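Local coordinates for protein tungsten formylmethanofuran dehydrogenase subunit E (Syntrophus aciditrophicus, PDB 3D00) that is of unknown function but probably resembles subunit E of formylmethanofuran dehydrogenase, joining an alpha+beta core to a zinc-binding treble-clef finger, at residues Gly33-Asp38 and Lys133-Ala138; Ala21-Pro26 and Leu60-Gln65; Ile53-Thr58 and Gly97-Leu102; Ser88-Phe93 and Val148-Gly153; Glu17-Phe22 and Gly29-Gly34. All coordinates share one frame; numbering follows the deposited sequence. Where two conformers were deposited one is given.

Contact 1: residues Gly33-Asp38 and Lys133-Ala138; sequences GGFMVD and KEIREA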
# COMPACT_ATOMS: atom_id res chain seq x y z
N GLY A 33 4.08 12.64 8.38
CA GLY A 33 4.22 12.18 7.03
C GLY A 33 3.81 13.20 6.00
O GLY A 33 4.47 13.30 4.98
N GLY A 34 2.72 13.92 6.25
CA GLY A 34 2.30 15.04 5.40
C GLY A 34 3.32 16.15 5.23
O GLY A 34 3.48 16.75 4.13
N PHE A 35 3.96 16.50 6.33
CA PHE A 35 4.99 17.52 6.30
C PHE A 35 6.15 17.00 5.53
O PHE A 35 6.80 17.74 4.85
CB PHE A 35 5.40 17.94 7.70
CG PHE A 35 4.38 18.78 8.37
CD1 PHE A 35 4.10 20.05 7.89
CD2 PHE A 35 3.73 18.34 9.51
CE1 PHE A 35 3.17 20.84 8.51
CE2 PHE A 35 2.81 19.12 10.14
CZ PHE A 35 2.51 20.35 9.64
N MSE A 36 6.44 15.73 5.67
CA MSE A 36 7.56 15.15 4.96
C MSE A 36 7.38 15.09 3.45
O MSE A 36 8.27 15.46 2.69
CB MSE A 36 7.87 13.75 5.50
CG MSE A 36 8.38 13.78 6.92
SE MSE A 36 8.28 12.00 7.74
CE MSE A 36 9.76 11.20 7.00
N VAL A 37 6.23 14.65 3.02
CA VAL A 37 5.92 14.56 1.61
C VAL A 37 5.83 15.95 0.99
O VAL A 37 6.33 16.17 -0.12
CB VAL A 37 4.60 13.78 1.36
CG1 VAL A 37 4.11 13.91 -0.11
CG2 VAL A 37 4.78 12.34 1.77
N ASP A 38 5.24 16.90 1.73
CA ASP A 38 5.24 18.29 1.31
C ASP A 38 6.65 18.87 1.10
O ASP A 38 6.91 19.50 0.09
CB ASP A 38 4.46 19.14 2.32
CG ASP A 38 4.48 20.60 2.00
OD1 ASP A 38 3.63 21.08 1.20
OD2 ASP A 38 5.32 21.29 2.57
N LYS A 133 -1.00 18.95 19.05
CA LYS A 133 -0.70 20.39 18.93
C LYS A 133 0.79 20.59 18.55
O LYS A 133 1.13 21.42 17.71
CB LYS A 133 -1.11 21.15 20.21
N GLU A 134 1.68 19.81 19.14
CA GLU A 134 3.08 19.92 18.86
C GLU A 134 3.44 19.58 17.41
O GLU A 134 4.24 20.29 16.79
CB GLU A 134 3.88 18.99 19.75
CG GLU A 134 4.10 19.51 21.14
CD GLU A 134 5.20 18.80 21.86
OE1 GLU A 134 5.98 18.04 21.23
OE2 GLU A 134 5.28 19.00 23.08
N ILE A 135 2.89 18.49 16.89
CA ILE A 135 3.14 18.12 15.50
C ILE A 135 2.82 19.30 14.60
O ILE A 135 3.58 19.66 13.73
CB ILE A 135 2.30 16.90 15.07
CG1 ILE A 135 2.77 15.63 15.79
CG2 ILE A 135 2.37 16.67 13.56
CD1 ILE A 135 1.77 14.49 15.66
N ARG A 136 1.68 19.94 14.83
CA ARG A 136 1.28 21.03 13.99
C ARG A 136 2.20 22.20 14.18
O ARG A 136 2.60 22.78 13.20
CB ARG A 136 -0.15 21.45 14.25
CG ARG A 136 -0.58 22.54 13.32
CD ARG A 136 -1.98 22.96 13.57
NE ARG A 136 -2.35 24.05 12.68
CZ ARG A 136 -3.57 24.24 12.21
NH1 ARG A 136 -4.55 23.38 12.50
NH2 ARG A 136 -3.83 25.28 11.41
N GLU A 137 2.56 22.55 15.42
CA GLU A 137 3.51 23.67 15.69
C GLU A 137 4.90 23.44 15.11
O GLU A 137 5.51 24.35 14.54
CB GLU A 137 3.63 23.94 17.20
N ALA A 138 5.42 22.23 15.27
CA ALA A 138 6.73 21.89 14.76
C ALA A 138 6.79 21.98 13.22
O ALA A 138 7.75 22.52 12.66
CB ALA A 138 7.14 20.49 15.26
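Phe35 reaches from helix 28-42 to the backbone of helix 129-138, where its CE2 lies 3.7 Å from the carbonyl O of Ile135. The torsion about the CA-CB bond (chi1 -74°) sets CG opposite the carbonyl carbon of its own residue, and the ring then extends across the gap between the helices. The closest alpha carbons, CA of Phe35 and CA of Arg136, are 9.2 Å apart, and the ring spans that gap. The apolar part of the contact is slight, with Phe35 CE2 4.2 Å from Ile135 CG2. At the far end of the ring, Phe35 CZ stands 4.3 Å from Arg136 O, and both carbonyls meet the ring at an oblique angle. The Arg136 side chain leaves in another direction, fully stretched, and is held by Thr3 O and by a salt bridge to Glu13. Arg5, which packs on Phe35, donates to Glu137 O and weakly to Arg136 O. Ile135 also packs on Leu31 and Ile32 of helix 28-42, while Leu143 touches Phe35. No hydrogen bond links the two segments, and the mere 105 Å² they bury implies van der Waals packing, with at most a weak electrostatic attraction between ring C-H groups and carbonyl oxygens.

Contact 2: residues Ala21-Pro26 and Leu60-Gln65; sequences AFHGYP and LPDAVQ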
# COMPACT_ATOMS: atom_id res chain seq x y z
N ALA A 21 -10.26 10.03 7.27
CA ALA A 21 -11.14 9.33 6.33
C ALA A 21 -10.49 8.09 5.73
O ALA A 21 -11.13 7.05 5.60
CB ALA A 21 -11.54 10.28 5.20
N PHE A 22 -9.24 8.23 5.31
CA PHE A 22 -8.53 7.17 4.59
C PHE A 22 -7.88 6.14 5.51
O PHE A 22 -8.07 4.92 5.36
CB PHE A 22 -7.49 7.79 3.66
CG PHE A 22 -6.74 6.78 2.84
CD1 PHE A 22 -7.42 5.91 2.00
CD2 PHE A 22 -5.35 6.69 2.92
CE1 PHE A 22 -6.71 4.95 1.26
CE2 PHE A 22 -4.66 5.77 2.18
CZ PHE A 22 -5.34 4.91 1.34
N HIS A 23 -7.14 6.65 6.49
CA HIS A 23 -6.32 5.85 7.40
C HIS A 23 -7.14 5.36 8.60
O HIS A 23 -6.79 4.36 9.22
CB HIS A 23 -5.12 6.74 7.83
CG HIS A 23 -4.11 6.06 8.71
ND1 HIS A 23 -3.11 5.28 8.21
CD2 HIS A 23 -3.95 6.06 10.06
CE1 HIS A 23 -2.38 4.81 9.20
NE2 HIS A 23 -2.86 5.27 10.34
N GLY A 24 -8.22 6.06 8.95
CA GLY A 24 -9.04 5.68 10.11
C GLY A 24 -8.87 6.45 11.43
O GLY A 24 -9.75 6.38 12.29
N TYR A 25 -7.76 7.17 11.58
CA TYR A 25 -7.38 7.91 12.80
C TYR A 25 -6.39 8.97 12.34
O TYR A 25 -5.61 8.74 11.39
CB TYR A 25 -6.75 6.94 13.84
CG TYR A 25 -6.28 7.56 15.17
CD1 TYR A 25 -7.22 8.01 16.13
CD2 TYR A 25 -4.91 7.65 15.50
CE1 TYR A 25 -6.79 8.59 17.38
CE2 TYR A 25 -4.48 8.23 16.74
CZ TYR A 25 -5.42 8.70 17.66
OH TYR A 25 -5.02 9.25 18.88
N PRO A 26 -6.39 10.17 12.97
CA PRO A 26 -5.37 11.14 12.54
C PRO A 26 -4.04 10.83 13.23
O PRO A 26 -3.63 11.56 14.14
CB PRO A 26 -5.96 12.46 12.99
CG PRO A 26 -6.74 12.10 14.25
CD PRO A 26 -7.26 10.70 14.03
N LEU A 60 3.43 6.10 7.17
CA LEU A 60 4.03 6.89 6.14
C LEU A 60 3.53 6.53 4.75
O LEU A 60 3.32 7.43 3.94
CB LEU A 60 5.54 6.79 6.22
CG LEU A 60 6.44 7.98 5.87
CD1 LEU A 60 5.83 9.31 6.13
CD2 LEU A 60 7.76 7.85 6.63
N PRO A 61 3.32 5.21 4.44
CA PRO A 61 2.72 4.98 3.12
C PRO A 61 1.41 5.72 2.81
O PRO A 61 1.21 6.10 1.67
CB PRO A 61 2.49 3.48 3.12
CG PRO A 61 3.56 2.93 3.98
CD PRO A 61 3.65 3.91 5.10
N ASP A 62 0.53 5.89 3.79
CA ASP A 62 -0.75 6.57 3.56
C ASP A 62 -0.62 8.04 3.31
O ASP A 62 -1.45 8.60 2.62
CB ASP A 62 -1.72 6.29 4.70
CG ASP A 62 -2.23 4.85 4.68
OD1 ASP A 62 -1.94 4.09 3.73
OD2 ASP A 62 -2.95 4.48 5.62
N ALA A 63 0.43 8.68 3.85
CA ALA A 63 0.73 10.10 3.55
C ALA A 63 1.05 10.25 2.07
O ALA A 63 0.51 11.11 1.38
CB ALA A 63 1.91 10.57 4.40
N VAL A 64 1.93 9.38 1.59
CA VAL A 64 2.28 9.31 0.17
C VAL A 64 1.03 9.01 -0.68
O VAL A 64 0.67 9.78 -1.55
CB VAL A 64 3.45 8.29 -0.10
CG1 VAL A 64 3.73 8.14 -1.62
CG2 VAL A 64 4.71 8.72 0.61
N GLN A 65 0.31 7.94 -0.39
CA GLN A 65 -0.89 7.59 -1.17
C GLN A 65 -1.92 8.67 -1.21
O GLN A 65 -2.53 8.91 -2.28
CB GLN A 65 -1.48 6.31 -0.67
CG GLN A 65 -0.55 5.19 -0.91
CD GLN A 65 -1.18 3.87 -0.65
OE1 GLN A 65 -1.29 3.05 -1.55
NE2 GLN A 65 -1.57 3.63 0.60
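His23 and Asp62 are brought together by different first torsions: in His23 CG lies opposite the backbone N (chi1 -177°), whereas in Asp62 CG sits beside it (chi1 -71°). The imidazole presents ND1 to the carboxylate, and ND1 donates to Asp62 OD2 over 2.7 Å in a nearly straight bond (167° at the hydrogen). The oxygen lies close to the imidazole plane and is met on its anti side, the ring and carboxylate planes being almost perpendicular. Phe22, with the same first torsion as His23, brings CE2 to 3.6 Å from Asp62 OD1, and its CZ is 4.0 Å from Gln65 NE2, which lies at the ring edge. This His-carboxylate pair ties the last turn of helix 12-23 to the first turns of helix 60-67, just before Gly24 leaves helical geometry with a positive phi. It also lies at the dimer interface. Thr71 OG1 of the second subunit bonds to Asp62 OD2, and Gly73 N of that subunit to OD1, so both oxygens of this buried carboxylate have partners. Gln65 NE2 adds a weak bond to Asp62 OD1 at 3.2 Å; its OE1 accepts from Phe72 N of its own chain and from Gln65 NE2 of the second subunit.

Contact 3: residues Ile53-Thr58 and Gly97-Leu102; sequences ICETRT and GVRVFL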
# COMPACT_ATOMS: atom_id res chain seq x y z
N ILE A 53 9.46 6.04 -2.32
CA ILE A 53 9.88 4.92 -1.47
C ILE A 53 9.64 5.29 -0.02
O ILE A 53 10.09 6.36 0.42
CB ILE A 53 11.39 4.59 -1.61
CG1 ILE A 53 11.69 3.82 -2.87
CG2 ILE A 53 11.88 3.71 -0.45
CD1 ILE A 53 12.92 4.29 -3.47
N CYS A 54 8.91 4.44 0.72
CA CYS A 54 8.82 4.56 2.19
C CYS A 54 9.65 3.47 2.82
O CYS A 54 9.56 2.36 2.37
CB CYS A 54 7.40 4.35 2.69
SG CYS A 54 6.37 5.69 2.23
N GLU A 55 10.42 3.81 3.85
CA GLU A 55 11.32 2.89 4.50
C GLU A 55 10.72 2.30 5.75
O GLU A 55 11.40 1.63 6.51
CB GLU A 55 12.64 3.57 4.80
CG GLU A 55 13.13 4.32 3.61
CD GLU A 55 14.49 4.92 3.76
OE1 GLU A 55 15.23 4.65 4.72
OE2 GLU A 55 14.82 5.68 2.85
N THR A 56 9.44 2.57 5.96
CA THR A 56 8.67 1.89 6.98
C THR A 56 7.29 1.61 6.40
O THR A 56 6.82 2.34 5.54
CB THR A 56 8.56 2.72 8.30
OG1 THR A 56 7.81 1.97 9.23
CG2 THR A 56 7.85 4.11 8.12
N ARG A 57 6.64 0.54 6.87
CA ARG A 57 5.27 0.26 6.50
C ARG A 57 4.22 1.00 7.35
O ARG A 57 3.08 1.13 6.95
CB ARG A 57 5.02 -1.25 6.44
CG ARG A 57 5.09 -2.02 7.72
CD ARG A 57 4.87 -3.51 7.39
N THR A 58 4.64 1.56 8.48
CA THR A 58 3.72 2.19 9.41
C THR A 58 3.42 3.63 9.02
O THR A 58 4.30 4.45 9.03
CB THR A 58 4.31 2.14 10.82
OG1 THR A 58 4.86 0.82 11.05
CG2 THR A 58 3.28 2.47 11.86
N GLY A 97 16.72 11.86 -6.55
CA GLY A 97 15.61 12.33 -5.71
C GLY A 97 16.04 12.91 -4.38
O GLY A 97 17.19 13.25 -4.18
N VAL A 98 15.09 12.98 -3.45
CA VAL A 98 15.32 13.55 -2.15
C VAL A 98 14.73 12.65 -1.11
O VAL A 98 13.65 12.15 -1.30
CB VAL A 98 14.73 15.00 -2.02
CG1 VAL A 98 15.37 15.88 -3.01
CG2 VAL A 98 13.25 15.02 -2.24
N ARG A 99 15.47 12.45 -0.02
CA ARG A 99 15.01 11.68 1.10
C ARG A 99 14.76 12.61 2.25
O ARG A 99 15.57 13.50 2.53
CB ARG A 99 16.08 10.70 1.51
CG ARG A 99 15.68 9.78 2.62
CD ARG A 99 16.88 8.87 2.85
NE ARG A 99 16.59 7.84 3.83
CZ ARG A 99 16.93 7.88 5.09
NH1 ARG A 99 17.60 8.91 5.54
NH2 ARG A 99 16.56 6.90 5.90
N VAL A 100 13.64 12.36 2.94
CA VAL A 100 13.24 13.15 4.08
C VAL A 100 13.03 12.23 5.24
O VAL A 100 12.41 11.18 5.12
CB VAL A 100 11.93 13.97 3.84
CG1 VAL A 100 11.65 14.85 5.05
CG2 VAL A 100 12.03 14.79 2.58
N PHE A 101 13.54 12.65 6.38
CA PHE A 101 13.45 11.91 7.59
C PHE A 101 13.40 12.85 8.80
O PHE A 101 13.60 14.07 8.69
CB PHE A 101 14.64 10.94 7.66
CG PHE A 101 16.01 11.58 7.63
CD1 PHE A 101 16.58 11.99 6.46
CD2 PHE A 101 16.74 11.73 8.79
CE1 PHE A 101 17.85 12.54 6.44
CE2 PHE A 101 18.02 12.29 8.79
CZ PHE A 101 18.56 12.69 7.61
N LEU A 102 13.13 12.27 9.96
CA LEU A 102 13.07 13.02 11.21
C LEU A 102 14.46 13.20 11.83
O LEU A 102 15.27 12.27 11.86
CB LEU A 102 12.11 12.35 12.20
CG LEU A 102 10.65 12.82 12.17
CD1 LEU A 102 10.21 12.80 10.75
CD2 LEU A 102 9.73 11.94 13.06
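Glu55 OE2 is gripped from two subunits: Arg99 NE donates to it over 3.0 Å, and Tyr190 OH of the second subunit hydrogen-bonds to the same oxygen. The other carboxylate oxygen, Glu55 OE1, takes Arg99 NH2 at 2.9 Å, which completes a side-on, two-nitrogen salt bridge. Both bonds are nearly straight (169° and 172°), and both oxygens lie within a few degrees of the guanidinium plane. The carboxylate is nevertheless turned against that plane by 36°: NE meets OE2 on its syn side but tilted, and NH2 comes to OE1 from above the carboxylate. Arg99 gets there by being extended from CB to NE, while Glu55 stretches out toward it from just beyond strand 50-54. The remaining nitrogen, Arg99 NH1, forms a salt bridge with Glu171 of the second subunit, and Arg146 brings a like charge near; the two carboxylates probably offset that concentration of positive charge. Glu171 and Tyr190 belong to the C-terminal treble-clef region, so this bridge is one place where the finger of one subunit docks on the core of the other. Within the sheet, strand 86-91 runs between the two segments, and both charged side chains touch its Ala86. Val100 and Leu102, which alternate with Arg99 and Phe101 along strand 96-102, pack instead against helix 28-42.

Contact 4: residues Ser88-Phe93 and Val148-Gly153; sequences SLYDKF and VKLKPG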
# COMPACT_ATOMS: atom_id res chain seq x y z
N SER A 88 11.50 8.81 0.37
CA SER A 88 12.14 9.48 -0.73
C SER A 88 11.18 9.57 -1.90
O SER A 88 10.35 8.65 -2.13
CB SER A 88 13.43 8.78 -1.16
OG SER A 88 13.16 7.54 -1.73
N LEU A 89 11.27 10.69 -2.61
CA LEU A 89 10.60 10.90 -3.88
C LEU A 89 11.71 11.03 -4.92
O LEU A 89 12.69 11.72 -4.66
CB LEU A 89 9.72 12.16 -3.82
CG LEU A 89 8.60 12.11 -2.77
CD1 LEU A 89 7.77 13.33 -2.90
CD2 LEU A 89 7.70 10.89 -2.84
N TYR A 90 11.62 10.33 -6.04
CA TYR A 90 12.70 10.37 -7.00
C TYR A 90 12.21 10.45 -8.45
O TYR A 90 11.11 10.00 -8.75
CB TYR A 90 13.65 9.21 -6.79
CG TYR A 90 13.04 7.86 -6.97
CD1 TYR A 90 12.38 7.24 -5.91
CD2 TYR A 90 13.11 7.20 -8.20
CE1 TYR A 90 11.82 5.98 -6.06
CE2 TYR A 90 12.51 5.92 -8.37
CZ TYR A 90 11.88 5.32 -7.30
OH TYR A 90 11.29 4.09 -7.44
N ASP A 91 13.02 11.06 -9.32
CA ASP A 91 12.74 11.12 -10.77
C ASP A 91 12.75 9.69 -11.32
O ASP A 91 13.74 8.97 -11.21
CB ASP A 91 13.78 11.97 -11.50
CG ASP A 91 13.39 12.29 -12.96
OD1 ASP A 91 12.96 11.39 -13.70
OD2 ASP A 91 13.54 13.48 -13.38
N LYS A 92 11.62 9.29 -11.91
CA LYS A 92 11.44 7.95 -12.44
C LYS A 92 12.41 7.59 -13.56
O LYS A 92 12.71 6.41 -13.75
CB LYS A 92 10.02 7.84 -12.98
CG LYS A 92 9.55 6.46 -13.05
CD LYS A 92 8.11 6.44 -13.46
CE LYS A 92 7.49 5.10 -13.18
NZ LYS A 92 6.22 5.30 -12.44
N PHE A 93 12.89 8.59 -14.29
CA PHE A 93 13.78 8.39 -15.43
C PHE A 93 15.25 8.25 -15.00
O PHE A 93 16.00 7.45 -15.55
CB PHE A 93 13.62 9.55 -16.44
CG PHE A 93 12.23 9.59 -17.09
CD1 PHE A 93 11.96 8.87 -18.23
CD2 PHE A 93 11.20 10.32 -16.53
CE1 PHE A 93 10.68 8.89 -18.80
CE2 PHE A 93 9.94 10.35 -17.09
CZ PHE A 93 9.68 9.65 -18.22
N VAL A 148 19.51 12.09 -2.83
CA VAL A 148 19.84 10.68 -3.01
C VAL A 148 19.75 10.28 -4.49
O VAL A 148 19.08 10.93 -5.28
CB VAL A 148 18.93 9.75 -2.14
CG1 VAL A 148 19.13 10.03 -0.65
CG2 VAL A 148 17.43 9.83 -2.54
N LYS A 149 20.43 9.21 -4.86
CA LYS A 149 20.20 8.55 -6.13
C LYS A 149 19.96 7.06 -5.88
O LYS A 149 20.67 6.40 -5.12
CB LYS A 149 21.38 8.75 -7.05
CG LYS A 149 21.23 8.12 -8.44
N LEU A 150 18.92 6.53 -6.52
CA LEU A 150 18.54 5.15 -6.31
C LEU A 150 19.57 4.19 -6.94
O LEU A 150 20.22 4.52 -7.93
CB LEU A 150 17.11 4.88 -6.82
CG LEU A 150 16.00 5.33 -5.86
CD1 LEU A 150 15.87 4.40 -4.65
CD2 LEU A 150 16.16 6.80 -5.36
N LYS A 151 19.71 3.03 -6.31
CA LYS A 151 20.50 1.91 -6.83
C LYS A 151 19.86 1.42 -8.14
O LYS A 151 18.65 1.41 -8.24
CB LYS A 151 20.58 0.77 -5.80
CG LYS A 151 21.69 0.95 -4.72
CD LYS A 151 21.63 -0.10 -3.60
CE LYS A 151 22.61 0.23 -2.46
N PRO A 152 20.67 1.02 -9.13
CA PRO A 152 20.17 0.41 -10.38
C PRO A 152 18.97 -0.56 -10.28
O PRO A 152 18.04 -0.44 -11.07
CB PRO A 152 21.40 -0.30 -10.92
CG PRO A 152 22.54 0.59 -10.51
CD PRO A 152 22.15 1.17 -9.16
N GLY A 153 18.94 -1.47 -9.31
CA GLY A 153 17.87 -2.45 -9.21
C GLY A 153 16.48 -1.87 -9.02
O GLY A 153 15.47 -2.54 -9.31
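Leu150, just past the end of strand 143-149, lies over the face of the Tyr90 ring of strand 86-91 in a CH-pi contact on the mixed sheet of the FmdE core. Strands 86-91 and 143-149 are not neighbours in that sheet; strand 96-102 runs between them, and side chains on one face make the connection over it. Leu150 CG stands 4.0 Å from the centroid of the Tyr90 ring and only 7° off the ring normal. The methyl CD2 of Leu150 is shifted toward the root of the tyrosine, 3.7 Å from Tyr90 CG and 3.8 Å from Tyr90 CB. CG of the leucine thus sits over the ring centre and CD2 over the CB end of the tyrosine. Tyr90 holds its ring there through a first torsion of 62°, which wedges CG between the backbone N and the carbonyl carbon. Two residues back along each segment, Ser88 and Val148 touch more loosely, with Ser88 CB 4.4 Å from Val148 CG2 in the serine conformer given. Ile53 of strand 50-54 packs on both Tyr90 and Leu150 and widens this apolar patch. From the second subunit, Pro189 touches Leu150 and Tyr190 touches Val148, while the backbones of Lys149 and Lys151 hydrogen-bond to that chain, so the patch continues into the dimer interface. Where strand 86-91 ends, an Asx turn redirects the chain: Phe93 N donates to the anti lone pair of Asp91 OD1 over 2.9 Å.

Contact 5: residues Glu17-Phe22 and Gly29-Gly34; sequences EKITAF and GVLIGG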
# COMPACT_ATOMS: atom_id res chain seq x y z
N GLU A 17 -8.62 15.95 7.96
CA GLU A 17 -9.88 15.37 7.48
C GLU A 17 -9.66 14.22 6.49
O GLU A 17 -10.17 13.11 6.69
N LYS A 18 -8.92 14.50 5.42
CA LYS A 18 -8.61 13.48 4.40
C LYS A 18 -7.92 12.26 5.01
O LYS A 18 -8.28 11.12 4.68
CB LYS A 18 -7.76 14.08 3.27
CG LYS A 18 -8.51 15.15 2.46
N ILE A 19 -6.96 12.46 5.90
CA ILE A 19 -6.24 11.31 6.43
C ILE A 19 -7.01 10.49 7.45
O ILE A 19 -6.89 9.26 7.44
CB ILE A 19 -4.79 11.64 6.92
CG1 ILE A 19 -4.74 12.44 8.19
CG2 ILE A 19 -4.04 12.47 5.90
CD1 ILE A 19 -3.39 13.03 8.41
N THR A 20 -7.85 11.10 8.29
CA THR A 20 -8.75 10.31 9.17
C THR A 20 -9.73 9.44 8.34
O THR A 20 -10.00 8.28 8.67
CB THR A 20 -9.57 11.23 10.15
OG1 THR A 20 -8.69 12.14 10.81
CG2 THR A 20 -10.31 10.42 11.20
N ALA A 21 -10.26 10.03 7.27
CA ALA A 21 -11.14 9.33 6.33
C ALA A 21 -10.49 8.09 5.73
O ALA A 21 -11.13 7.05 5.60
CB ALA A 21 -11.54 10.28 5.20
N PHE A 22 -9.24 8.23 5.31
CA PHE A 22 -8.53 7.17 4.59
C PHE A 22 -7.88 6.14 5.51
O PHE A 22 -8.07 4.92 5.36
CB PHE A 22 -7.49 7.79 3.66
CG PHE A 22 -6.74 6.78 2.84
CD1 PHE A 22 -7.42 5.91 2.00
CD2 PHE A 22 -5.35 6.69 2.92
CE1 PHE A 22 -6.71 4.95 1.26
CE2 PHE A 22 -4.66 5.77 2.18
CZ PHE A 22 -5.34 4.91 1.34
N GLY A 29 2.01 9.74 12.87
CA GLY A 29 2.86 9.34 11.76
C GLY A 29 2.42 9.84 10.41
O GLY A 29 3.24 10.25 9.58
N VAL A 30 1.11 9.82 10.16
CA VAL A 30 0.57 10.27 8.87
C VAL A 30 0.51 11.79 8.81
O VAL A 30 0.69 12.37 7.78
CB VAL A 30 -0.82 9.68 8.61
CG1 VAL A 30 -1.26 9.98 7.19
CG2 VAL A 30 -0.77 8.20 8.82
N LEU A 31 0.28 12.42 9.95
CA LEU A 31 0.37 13.90 10.07
C LEU A 31 1.82 14.37 9.80
O LEU A 31 2.08 15.22 8.92
CB LEU A 31 -0.13 14.34 11.48
CG LEU A 31 -1.61 14.15 11.81
CD1 LEU A 31 -1.92 14.43 13.27
CD2 LEU A 31 -2.41 15.04 10.93
N ILE A 32 2.78 13.79 10.53
CA ILE A 32 4.17 14.13 10.32
C ILE A 32 4.51 13.81 8.85
O ILE A 32 5.12 14.62 8.18
CB ILE A 32 5.11 13.45 11.33
CG1 ILE A 32 4.81 13.95 12.75
CG2 ILE A 32 6.57 13.76 10.98
CD1 ILE A 32 5.58 13.18 13.82
N GLY A 33 4.08 12.64 8.38
CA GLY A 33 4.22 12.18 7.03
C GLY A 33 3.81 13.20 6.00
O GLY A 33 4.47 13.30 4.98
N GLY A 34 2.72 13.92 6.25
CA GLY A 34 2.30 15.04 5.40
C GLY A 34 3.32 16.15 5.23
O GLY A 34 3.48 16.75 4.13
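Ile19 pushes its delta methyl against Leu31, and the 3.4 Å between Ile19 CD1 and Leu31 CD2 is tighter than a usual carbon-carbon contact. Val30 meets the same side chain closer to its base: Val30 CG1 is 3.9 Å from Ile19 CB, and equally far from Ile19 CG2 and from CD1. Val30 was modelled in two conformers, and these distances hold for the one given. The first torsion of Ile19, 72°, places CG1 between the backbone N and the carbonyl carbon; CD1 then projects across to Leu31 while CG2 stays beside Val30. Ile19 lies nearly perpendicular to Leu31, whereas Ile19 and Val30 run alongside each other in opposite senses. In the next shell, Leu31 is backed by Tyr12 and Val16 of helix 12-23 and by Phe132 and Ile135 of helix 129-138, and Ile19 also rests on Leu66 of helix 60-67. Val30 packs on His23 and Cys59, and its carbonyl O is hydrogen-bonded by Tyr15 OH. No polar bond joins the two segments themselves. Helices 12-23 and 28-42 follow one another after a short linker, and what holds them together here is apolar helix-helix packing within the helical part of the alpha+beta FmdE core.

Overall arrangement
Contacts 2 and 5 share Ala21 and Phe22, and their centres are 5 Å apart; contact 1 continues along helix 28-42, where Ile135 CG2 lies 3.7 Å from Ile32 CG1. Helix 60-67 packs closely on this helix, Gly33 CA being 3.4 Å from Leu60 CD1. Across from these helices, contacts 3 and 4 belong to one sheet, centres 12 Å apart, with Ile53 N probably hydrogen-bonded to Ser88 O at 2.8 Å. Met36, present as selenomethionine, joins the two layers, packing on strand 96-102. Contacts 4 and 5 do not touch, their centres being 25 Å apart. None borders the Cys166-Cys169-Cys181-Cys184 zinc site, but contacts 2, 3 and 4 all touch the second subunit, and contact 5 does so through Phe22.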